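Local coordinates for protein TssK (Serratia sp. FS14, PDB 5Y0E) that probably serves as a trimeric baseplate component of the bacterial type VI secretion system, at residues E128-D133 against V139-L144; E11-F14 against H18-Q21; F114-E119 against R123-E128. All blocks are in the same frame, centred on the assembly; numbering follows the deposited sequence.

Contact 1: E128-D133 against V139-L144; sequences ENEVDD and VGSAAL
Ser141, Leu144 and Glu130 give up the most surface where 128-133 pairs with 139-144. Glu130 stands on the same face as Ala143, a non-hydrogen-bonded pair whose CA atoms are 4.0 Å apart. Its CG lies anti to the backbone N (chi1 -161°), and the extended chain passes over the Ala142 carbonyl. There the carboxylate meets the hydroxyl of Ser141, whose OG gives a weak hydrogen bond to Glu130 OE1 (3.2 Å). Ala143 has only a methyl on this face, which is probably why the Glu130 chain can lie across here, while glutamate and serine suit an exposed face. Ser141 CB also rests 3.5 Å from Asp132 OD1.

Leu144 is gripped through its backbone by Asn129: Leu144 N donates to Asn129 O at 2.7 Å, and Asn129 N returns a bond to Leu144 O at 2.9 Å, both nearly straight. Val131 and Ala142 exchange the next two bonds, each 2.9 Å between N and O. On the face of Asn129, Val131, Ala142 and Leu144, Val131 CG2 approaches Leu144 CG loosely at 4.4 Å. Leucine and alanine suit this face because the second subunit covers it: His19 of that subunit packs on Leu144, and its Arg16 on Ala142. Paired hydrogen bonds alternating with a non-hydrogen-bonded pair mark an antiparallel beta hairpin, here with its outer end drawn into the trimer interface.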
loop_
_atom_site.group_PDB
_atom_site.type_symbol
_atom_site.label_atom_id
_atom_site.label_comp_id
_atom_site.label_asym_id
_atom_site.label_seq_id
_atom_site.Cartn_x
_atom_site.Cartn_y
_atom_site.Cartn_z
ATOM N N GLU A 128 -39.830 -20.285 -12.629
ATOM C CA GLU A 128 -40.279 -19.959 -13.969
ATOM C C GLU A 128 -40.330 -18.453 -14.160
ATOM O O GLU A 128 -40.725 -17.718 -13.255
ATOM C CB GLU A 128 -41.650 -20.568 -14.244
ATOM C CG GLU A 128 -41.917 -20.787 -15.712
ATOM C CD GLU A 128 -43.359 -21.123 -15.985
ATOM O OE1 GLU A 128 -44.016 -20.364 -16.731
ATOM O OE2 GLU A 128 -43.837 -22.140 -15.438
ATOM N N ASN A 129 -39.923 -18.001 -15.344
ATOM C CA ASN A 129 -39.991 -16.591 -15.702
ATOM C C ASN A 129 -40.047 -16.476 -17.217
ATOM O O ASN A 129 -39.607 -17.373 -17.938
ATOM C CB ASN A 129 -38.798 -15.811 -15.146
ATOM C CG ASN A 129 -39.155 -14.392 -14.785
ATOM O OD1 ASN A 129 -40.184 -13.871 -15.213
ATOM N ND2 ASN A 129 -38.312 -13.758 -13.988
ATOM N N GLU A 130 -40.599 -15.366 -17.701
ATOM C CA GLU A 130 -40.726 -15.152 -19.133
ATOM C C GLU A 130 -39.976 -13.901 -19.567
ATOM O O GLU A 130 -40.034 -12.864 -18.904
ATOM C CB GLU A 130 -42.187 -15.065 -19.566
ATOM C CG GLU A 130 -42.310 -15.319 -21.061
ATOM C CD GLU A 130 -43.711 -15.258 -21.627
ATOM O OE1 GLU A 130 -44.388 -14.232 -21.419
ATOM O OE2 GLU A 130 -44.114 -16.227 -22.316
ATOM N N VAL A 131 -39.290 -14.004 -20.704
ATOM C CA VAL A 131 -38.353 -12.987 -21.160
ATOM C C VAL A 131 -38.562 -12.708 -22.637
ATOM O O VAL A 131 -38.765 -13.628 -23.434
ATOM C CB VAL A 131 -36.897 -13.417 -20.925
ATOM C CG1 VAL A 131 -36.617 -13.487 -19.459
ATOM C CG2 VAL A 131 -36.639 -14.761 -21.577
ATOM N N ASP A 132 -38.467 -11.439 -23.005
ATOM C CA ASP A 132 -38.489 -11.063 -24.401
ATOM C C ASP A 132 -37.256 -11.590 -25.118
ATOM O O ASP A 132 -36.235 -11.909 -24.510
ATOM C CB ASP A 132 -38.553 -9.547 -24.541
ATOM C CG ASP A 132 -39.650 -8.946 -23.714
ATOM O OD1 ASP A 132 -40.620 -9.667 -23.425
ATOM O OD2 ASP A 132 -39.555 -7.763 -23.351
ATOM N N ASP A 133 -37.378 -11.704 -26.432
ATOM C CA ASP A 133 -36.222 -11.894 -27.286
ATOM C C ASP A 133 -35.364 -10.636 -27.253
ATOM O O ASP A 133 -35.870 -9.518 -27.160
ATOM C CB ASP A 133 -36.685 -12.203 -28.710
ATOM C CG ASP A 133 -35.595 -12.776 -29.586
ATOM O OD1 ASP A 133 -34.511 -12.174 -29.698
ATOM O OD2 ASP A 133 -35.836 -13.827 -30.195
ATOM N N VAL A 139 -40.275 -12.833 -32.382
ATOM C CA VAL A 139 -41.695 -13.176 -32.417
ATOM C C VAL A 139 -42.380 -12.738 -31.127
ATOM O O VAL A 139 -43.455 -12.127 -31.149
ATOM C CB VAL A 139 -41.900 -14.682 -32.672
ATOM C CG1 VAL A 139 -41.481 -15.032 -34.088
ATOM C CG2 VAL A 139 -41.153 -15.521 -31.662
ATOM N N GLY A 140 -41.756 -13.007 -29.992
ATOM C CA GLY A 140 -42.369 -12.695 -28.721
ATOM C C GLY A 140 -41.584 -13.302 -27.577
ATOM O O GLY A 140 -40.579 -14.000 -27.767
ATOM N N SER A 141 -42.069 -13.019 -26.373
ATOM C CA SER A 141 -41.421 -13.517 -25.175
ATOM C C SER A 141 -41.534 -15.029 -25.096
ATOM O O SER A 141 -42.314 -15.657 -25.805
ATOM C CB SER A 141 -42.032 -12.873 -23.944
ATOM O OG SER A 141 -43.426 -12.721 -24.110
ATOM N N ALA A 142 -40.726 -15.611 -24.224
ATOM C CA ALA A 142 -40.672 -17.050 -24.063
ATOM C C ALA A 142 -40.472 -17.372 -22.595
ATOM O O ALA A 142 -39.782 -16.643 -21.884
ATOM C CB ALA A 142 -39.554 -17.662 -24.903
ATOM N N ALA A 143 -41.097 -18.448 -22.142
ATOM C CA ALA A 143 -41.084 -18.819 -20.739
ATOM C C ALA A 143 -39.937 -19.783 -20.497
ATOM O O ALA A 143 -39.862 -20.825 -21.147
ATOM C CB ALA A 143 -42.413 -19.458 -20.347
ATOM N N LEU A 144 -39.043 -19.442 -19.573
ATOM C CA LEU A 144 -37.916 -20.309 -19.261
ATOM C C LEU A 144 -37.886 -20.654 -17.784
ATOM O O LEU A 144 -38.469 -19.968 -16.951
ATOM C CB LEU A 144 -36.568 -19.675 -19.647
ATOM C CG LEU A 144 -36.333 -19.110 -21.060
ATOM C CD1 LEU A 144 -34.857 -18.937 -21.325
ATOM C CD2 LEU A 144 -36.942 -19.969 -22.135
#

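Contact 2: E11-F14 against H18-Q21; sequences EGMF and HHFQ
At the N-terminal start of helix 17-37, the preceding loop runs close enough that Met13 and Phe14 touch His19, in the first turn of the helix. The Met13 and His19 side chains approach each other from opposite directions. Met13 CG is anti to the backbone N (chi1 -163°), and the bend at chi3 (50°) turns the methyl over the ring: CE lies 4.2 Å from the centroid of the His19 ring, close to the ring normal, a CH-pi contact. The sulfur stands more obliquely, with SD 3.7 Å from His19 NE2. A flexible thioether suits this place because it can lay both sulfur and methyl against one flat partner.

Phe14 takes part through its backbone. Its carbonyl O comes to the edge of the imidazole, near the ring plane, 3.1 Å from His19 CE1. That carbon is polarised by its two nitrogen neighbours, so the approach is probably mildly attractive. The hydrogen bond between His19 ND1 and the backbone N of Arg16 helps fix the rotation of the ring; histidine thus offers an aromatic face to Met13 while one ring nitrogen, ND1, is tied to the backbone just before the helix.

Helix 17-37 meets other copies of the protein here. His19 packs on Leu144 of the third subunit, in strand 142-155, and Phe20, the next residue along the helix, stacks with Trp9 of the second subunit.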
loop_
_atom_site.group_PDB
_atom_site.type_symbol
_atom_site.label_atom_id
_atom_site.label_comp_id
_atom_site.label_asym_id
_atom_site.label_seq_id
_atom_site.Cartn_x
_atom_site.Cartn_y
_atom_site.Cartn_z
ATOM N N GLU A 11 -21.023 -32.845 -35.603
ATOM C CA GLU A 11 -22.090 -32.708 -36.579
ATOM C C GLU A 11 -22.997 -33.926 -36.495
ATOM O O GLU A 11 -22.530 -35.062 -36.509
ATOM C CB GLU A 11 -21.516 -32.557 -37.984
ATOM C CG GLU A 11 -22.551 -32.281 -39.035
ATOM C CD GLU A 11 -22.777 -30.808 -39.251
ATOM O OE1 GLU A 11 -21.818 -30.086 -39.593
ATOM O OE2 GLU A 11 -23.923 -30.347 -39.078
ATOM N N GLY A 12 -24.292 -33.689 -36.384
ATOM C CA GLY A 12 -25.233 -34.772 -36.220
ATOM C C GLY A 12 -25.354 -35.312 -34.818
ATOM O O GLY A 12 -26.075 -36.292 -34.610
ATOM N N MET A 13 -24.658 -34.724 -33.855
ATOM C CA MET A 13 -24.837 -35.125 -32.472
ATOM C C MET A 13 -26.294 -34.944 -32.079
ATOM O O MET A 13 -26.971 -34.025 -32.533
ATOM C CB MET A 13 -23.934 -34.288 -31.569
ATOM C CG MET A 13 -23.698 -34.854 -30.176
ATOM S SD MET A 13 -22.461 -33.902 -29.272
ATOM C CE MET A 13 -23.097 -32.258 -29.505
ATOM N N PHE A 14 -26.798 -35.841 -31.255
ATOM C CA PHE A 14 -28.134 -35.647 -30.725
ATOM C C PHE A 14 -28.056 -34.801 -29.460
ATOM O O PHE A 14 -27.294 -35.116 -28.541
ATOM C CB PHE A 14 -28.820 -36.974 -30.437
ATOM C CG PHE A 14 -30.202 -36.803 -29.944
ATOM C CD1 PHE A 14 -31.070 -35.956 -30.603
ATOM C CD2 PHE A 14 -30.628 -37.438 -28.806
ATOM C CE1 PHE A 14 -32.345 -35.764 -30.149
ATOM C CE2 PHE A 14 -31.906 -37.253 -28.344
ATOM C CZ PHE A 14 -32.767 -36.411 -29.019
ATOM N N HIS A 18 -27.804 -32.532 -20.859
ATOM C CA HIS A 18 -26.470 -32.727 -20.372
ATOM C C HIS A 18 -25.398 -31.888 -21.067
ATOM O O HIS A 18 -24.489 -31.429 -20.424
ATOM C CB HIS A 18 -26.125 -34.194 -20.471
ATOM C CG HIS A 18 -27.234 -35.103 -20.064
ATOM N ND1 HIS A 18 -28.343 -34.673 -19.381
ATOM C CD2 HIS A 18 -27.413 -36.425 -20.267
ATOM C CE1 HIS A 18 -29.152 -35.687 -19.172
ATOM N NE2 HIS A 18 -28.611 -36.764 -19.698
ATOM N N HIS A 19 -25.474 -31.728 -22.377
ATOM C CA HIS A 19 -24.540 -30.908 -23.085
ATOM C C HIS A 19 -24.488 -29.511 -22.529
ATOM O O HIS A 19 -23.441 -29.026 -22.201
ATOM C CB HIS A 19 -24.923 -30.845 -24.542
ATOM C CG HIS A 19 -24.828 -32.156 -25.225
ATOM N ND1 HIS A 19 -25.918 -32.791 -25.754
ATOM C CD2 HIS A 19 -23.777 -32.967 -25.441
ATOM C CE1 HIS A 19 -25.545 -33.940 -26.268
ATOM N NE2 HIS A 19 -24.249 -34.072 -26.091
ATOM N N PHE A 20 -25.617 -28.851 -22.434
ATOM C CA PHE A 20 -25.616 -27.512 -21.930
ATOM C C PHE A 20 -25.179 -27.455 -20.492
ATOM O O PHE A 20 -24.526 -26.542 -20.085
ATOM C CB PHE A 20 -26.987 -26.918 -22.093
ATOM C CG PHE A 20 -27.439 -26.885 -23.499
ATOM C CD1 PHE A 20 -27.968 -28.000 -24.080
ATOM C CD2 PHE A 20 -27.310 -25.753 -24.244
ATOM C CE1 PHE A 20 -28.374 -27.985 -25.376
ATOM C CE2 PHE A 20 -27.716 -25.728 -25.544
ATOM C CZ PHE A 20 -28.248 -26.851 -26.111
ATOM N N GLN A 21 -25.554 -28.453 -19.727
ATOM C CA GLN A 21 -25.181 -28.519 -18.327
ATOM C C GLN A 21 -23.670 -28.577 -18.165
ATOM O O GLN A 21 -23.072 -27.746 -17.478
ATOM C CB GLN A 21 -25.849 -29.732 -17.688
ATOM C CG GLN A 21 -27.355 -29.660 -17.667
ATOM C CD GLN A 21 -27.982 -30.907 -17.087
ATOM O OE1 GLN A 21 -27.304 -31.895 -16.835
ATOM N NE2 GLN A 21 -29.284 -30.874 -16.902
#

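Contact 3: F114-E119 against R123-E128; sequences FQESPE and RYLAYE
Phe114 lays its ring obliquely against Ala126, with CD2 3.5 Å and CE2 3.8 Å from Ala126 CB. The CB of Phe114 points away from the strand, but with CG anti to the carbonyl carbon (chi1 -55°) one side of the ring still meets the alanine methyl. Alanine suits the spot: its short side chain points toward the loop, and its methyl gives the ring an apolar surface where the CA atoms of Phe114 and Ala126 are 5.1 Å apart.

Leu125 makes the second patch. With CG anti to the backbone N (chi1 176°), both of its methyls lie against one side of the bent side chain of Glu116, the two side chains crossing at about a right angle. Leu125 CD1 lies 3.9 Å from Glu116 N and 4.0 Å from Glu116 OE2, and CD2 4.0 Å from Glu116 CG.

Further out, Glu116 OE2 forms a salt bridge with Arg150 of strand 142-155, on which Leu125 packs. Ala126 is held by backbone bonding to Ile113 of strand 112-113, the outermost strand of the sheet within this chain. Thr10 of the second subunit packs on Phe114, and Val8 of that subunit on Ala126.

The contact is van der Waals packing, methyl against ring and Leu125 methyls against Glu116. With no directional bond between the segments, their placement probably depends on neighbours: Arg150 for Glu116, the sheet for Leu125 and Ala126.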
loop_
_atom_site.group_PDB
_atom_site.type_symbol
_atom_site.label_atom_id
_atom_site.label_comp_id
_atom_site.label_asym_id
_atom_site.label_seq_id
_atom_site.Cartn_x
_atom_site.Cartn_y
_atom_site.Cartn_z
ATOM N N PHE A 114 -36.725 -28.693 -8.089
ATOM C CA PHE A 114 -37.876 -27.935 -8.493
ATOM C C PHE A 114 -38.837 -27.713 -7.338
ATOM O O PHE A 114 -39.745 -26.905 -7.418
ATOM C CB PHE A 114 -38.540 -28.644 -9.660
ATOM C CG PHE A 114 -37.615 -28.908 -10.803
ATOM C CD1 PHE A 114 -36.775 -29.981 -10.783
ATOM C CD2 PHE A 114 -37.575 -28.072 -11.882
ATOM C CE1 PHE A 114 -35.914 -30.223 -11.817
ATOM C CE2 PHE A 114 -36.713 -28.307 -12.924
ATOM C CZ PHE A 114 -35.882 -29.388 -12.892
ATOM N N GLN A 115 -38.536 -28.378 -6.244
ATOM C CA GLN A 115 -39.335 -28.326 -5.058
ATOM C C GLN A 115 -38.426 -28.156 -3.878
ATOM O O GLN A 115 -37.554 -28.974 -3.674
ATOM C CB GLN A 115 -39.976 -29.678 -4.926
ATOM C CG GLN A 115 -41.450 -29.702 -4.646
ATOM C CD GLN A 115 -41.895 -31.123 -4.452
ATOM O OE1 GLN A 115 -41.133 -31.940 -3.943
ATOM N NE2 GLN A 115 -43.110 -31.440 -4.882
ATOM N N GLU A 116 -38.643 -27.072 -3.153
ATOM C CA GLU A 116 -37.854 -26.778 -1.997
ATOM C C GLU A 116 -38.075 -27.852 -1.007
ATOM O O GLU A 116 -39.147 -28.372 -0.832
ATOM C CB GLU A 116 -38.220 -25.441 -1.365
ATOM C CG GLU A 116 -37.125 -24.374 -1.353
ATOM C CD GLU A 116 -35.723 -24.886 -1.087
ATOM O OE1 GLU A 116 -35.503 -25.602 -0.118
ATOM O OE2 GLU A 116 -34.825 -24.561 -1.863
ATOM N N SER A 117 -37.010 -28.182 -0.351
ATOM C CA SER A 117 -37.050 -29.179 0.647
ATOM C C SER A 117 -35.954 -28.851 1.636
ATOM O O SER A 117 -35.005 -28.155 1.339
ATOM C CB SER A 117 -36.848 -30.531 -0.014
ATOM O OG SER A 117 -36.827 -31.587 0.906
ATOM N N PRO A 118 -36.042 -29.389 2.844
ATOM C CA PRO A 118 -34.967 -29.168 3.800
ATOM C C PRO A 118 -33.881 -30.205 3.532
ATOM O O PRO A 118 -34.083 -31.140 2.775
ATOM C CB PRO A 118 -35.644 -29.488 5.108
ATOM C CG PRO A 118 -36.542 -30.624 4.742
ATOM C CD PRO A 118 -36.991 -30.395 3.329
ATOM N N GLU A 119 -32.697 -30.013 4.065
ATOM C CA GLU A 119 -31.677 -31.029 3.884
ATOM C C GLU A 119 -31.351 -31.528 2.467
ATOM O O GLU A 119 -31.003 -32.674 2.291
ATOM C CB GLU A 119 -32.137 -32.234 4.659
ATOM C CG GLU A 119 -33.618 -32.460 4.481
ATOM C CD GLU A 119 -33.903 -33.642 3.598
ATOM O OE1 GLU A 119 -33.197 -34.649 3.721
ATOM O OE2 GLU A 119 -34.836 -33.575 2.790
ATOM N N ARG A 123 -27.638 -26.991 -5.418
ATOM C CA ARG A 123 -27.201 -25.629 -5.444
ATOM C C ARG A 123 -28.247 -24.706 -6.001
ATOM O O ARG A 123 -28.250 -23.542 -5.716
ATOM C CB ARG A 123 -25.923 -25.509 -6.248
ATOM C CG ARG A 123 -24.701 -25.955 -5.492
ATOM C CD ARG A 123 -23.510 -26.219 -6.373
ATOM N NE ARG A 123 -23.045 -25.010 -6.995
ATOM C CZ ARG A 123 -22.097 -24.233 -6.508
ATOM N NH1 ARG A 123 -21.507 -24.534 -5.387
ATOM N NH2 ARG A 123 -21.736 -23.157 -7.154
ATOM N N TYR A 124 -29.163 -25.235 -6.777
ATOM C CA TYR A 124 -30.151 -24.383 -7.371
ATOM C C TYR A 124 -31.577 -24.818 -7.196
ATOM O O TYR A 124 -31.863 -25.975 -7.057
ATOM C CB TYR A 124 -29.867 -24.252 -8.855
ATOM C CG TYR A 124 -28.608 -23.511 -9.180
ATOM C CD1 TYR A 124 -28.618 -22.162 -9.336
ATOM C CD2 TYR A 124 -27.419 -24.171 -9.335
ATOM C CE1 TYR A 124 -27.484 -21.478 -9.628
ATOM C CE2 TYR A 124 -26.274 -23.495 -9.628
ATOM C CZ TYR A 124 -26.319 -22.144 -9.776
ATOM O OH TYR A 124 -25.191 -21.453 -10.068
ATOM N N LEU A 125 -32.467 -23.844 -7.193
ATOM C CA LEU A 125 -33.882 -24.083 -7.116
ATOM C C LEU A 125 -34.443 -23.476 -8.366
ATOM O O LEU A 125 -34.291 -22.308 -8.597
ATOM C CB LEU A 125 -34.489 -23.406 -5.924
ATOM C CG LEU A 125 -35.987 -23.578 -5.903
ATOM C CD1 LEU A 125 -36.328 -25.001 -5.549
ATOM C CD2 LEU A 125 -36.605 -22.607 -4.935
ATOM N N ALA A 126 -35.132 -24.274 -9.153
ATOM C CA ALA A 126 -35.649 -23.817 -10.432
ATOM C C ALA A 126 -36.943 -23.044 -10.245
ATOM O O ALA A 126 -37.784 -23.406 -9.424
ATOM C CB ALA A 126 -35.877 -24.999 -11.365
ATOM N N TYR A 127 -37.094 -21.970 -11.010
ATOM C CA TYR A 127 -38.296 -21.160 -10.991
ATOM C C TYR A 127 -38.592 -20.689 -12.405
ATOM O O TYR A 127 -37.724 -20.683 -13.276
ATOM C CB TYR A 127 -38.157 -19.968 -10.053
ATOM C CG TYR A 127 -37.163 -18.922 -10.500
ATOM C CD1 TYR A 127 -35.801 -19.112 -10.337
ATOM C CD2 TYR A 127 -37.588 -17.733 -11.050
ATOM C CE1 TYR A 127 -34.907 -18.162 -10.719
ATOM C CE2 TYR A 127 -36.696 -16.778 -11.437
ATOM C CZ TYR A 127 -35.358 -16.997 -11.271
ATOM O OH TYR A 127 -34.473 -16.038 -11.665
ATOM N N GLU A 128 -39.830 -20.285 -12.629
ATOM C CA GLU A 128 -40.279 -19.959 -13.969
ATOM C C GLU A 128 -40.330 -18.453 -14.160
ATOM O O GLU A 128 -40.725 -17.718 -13.255
ATOM C CB GLU A 128 -41.650 -20.568 -14.244
ATOM C CG GLU A 128 -41.917 -20.787 -15.712
ATOM C CD GLU A 128 -43.359 -21.123 -15.985
ATOM O OE1 GLU A 128 -44.016 -20.364 -16.731
ATOM O OE2 GLU A 128 -43.837 -22.140 -15.438
#

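In the fold
Along the chain, contact 2 comes first, followed by contact 3 and then contact 1. Contacts 3 and 1 share Glu128 and strand 124-131: the former packs a loop on its early part, the latter pairs its far end with strand 142-155, and their centres lie about 21 Å apart, both reaching the same mixed sheet. Contact 2 belongs instead to the start of helix 17-37, its centre about 23 Å from that of contact 1 and about 25 Å from that of contact 3, and touches neither. All three lie on one side of the chain's centre, at one end of the elongated subunit, where neighbouring copies meet. Helix start and hairpin end, separate within a chain, come together between subunits, consistent with this end holding the trimer together.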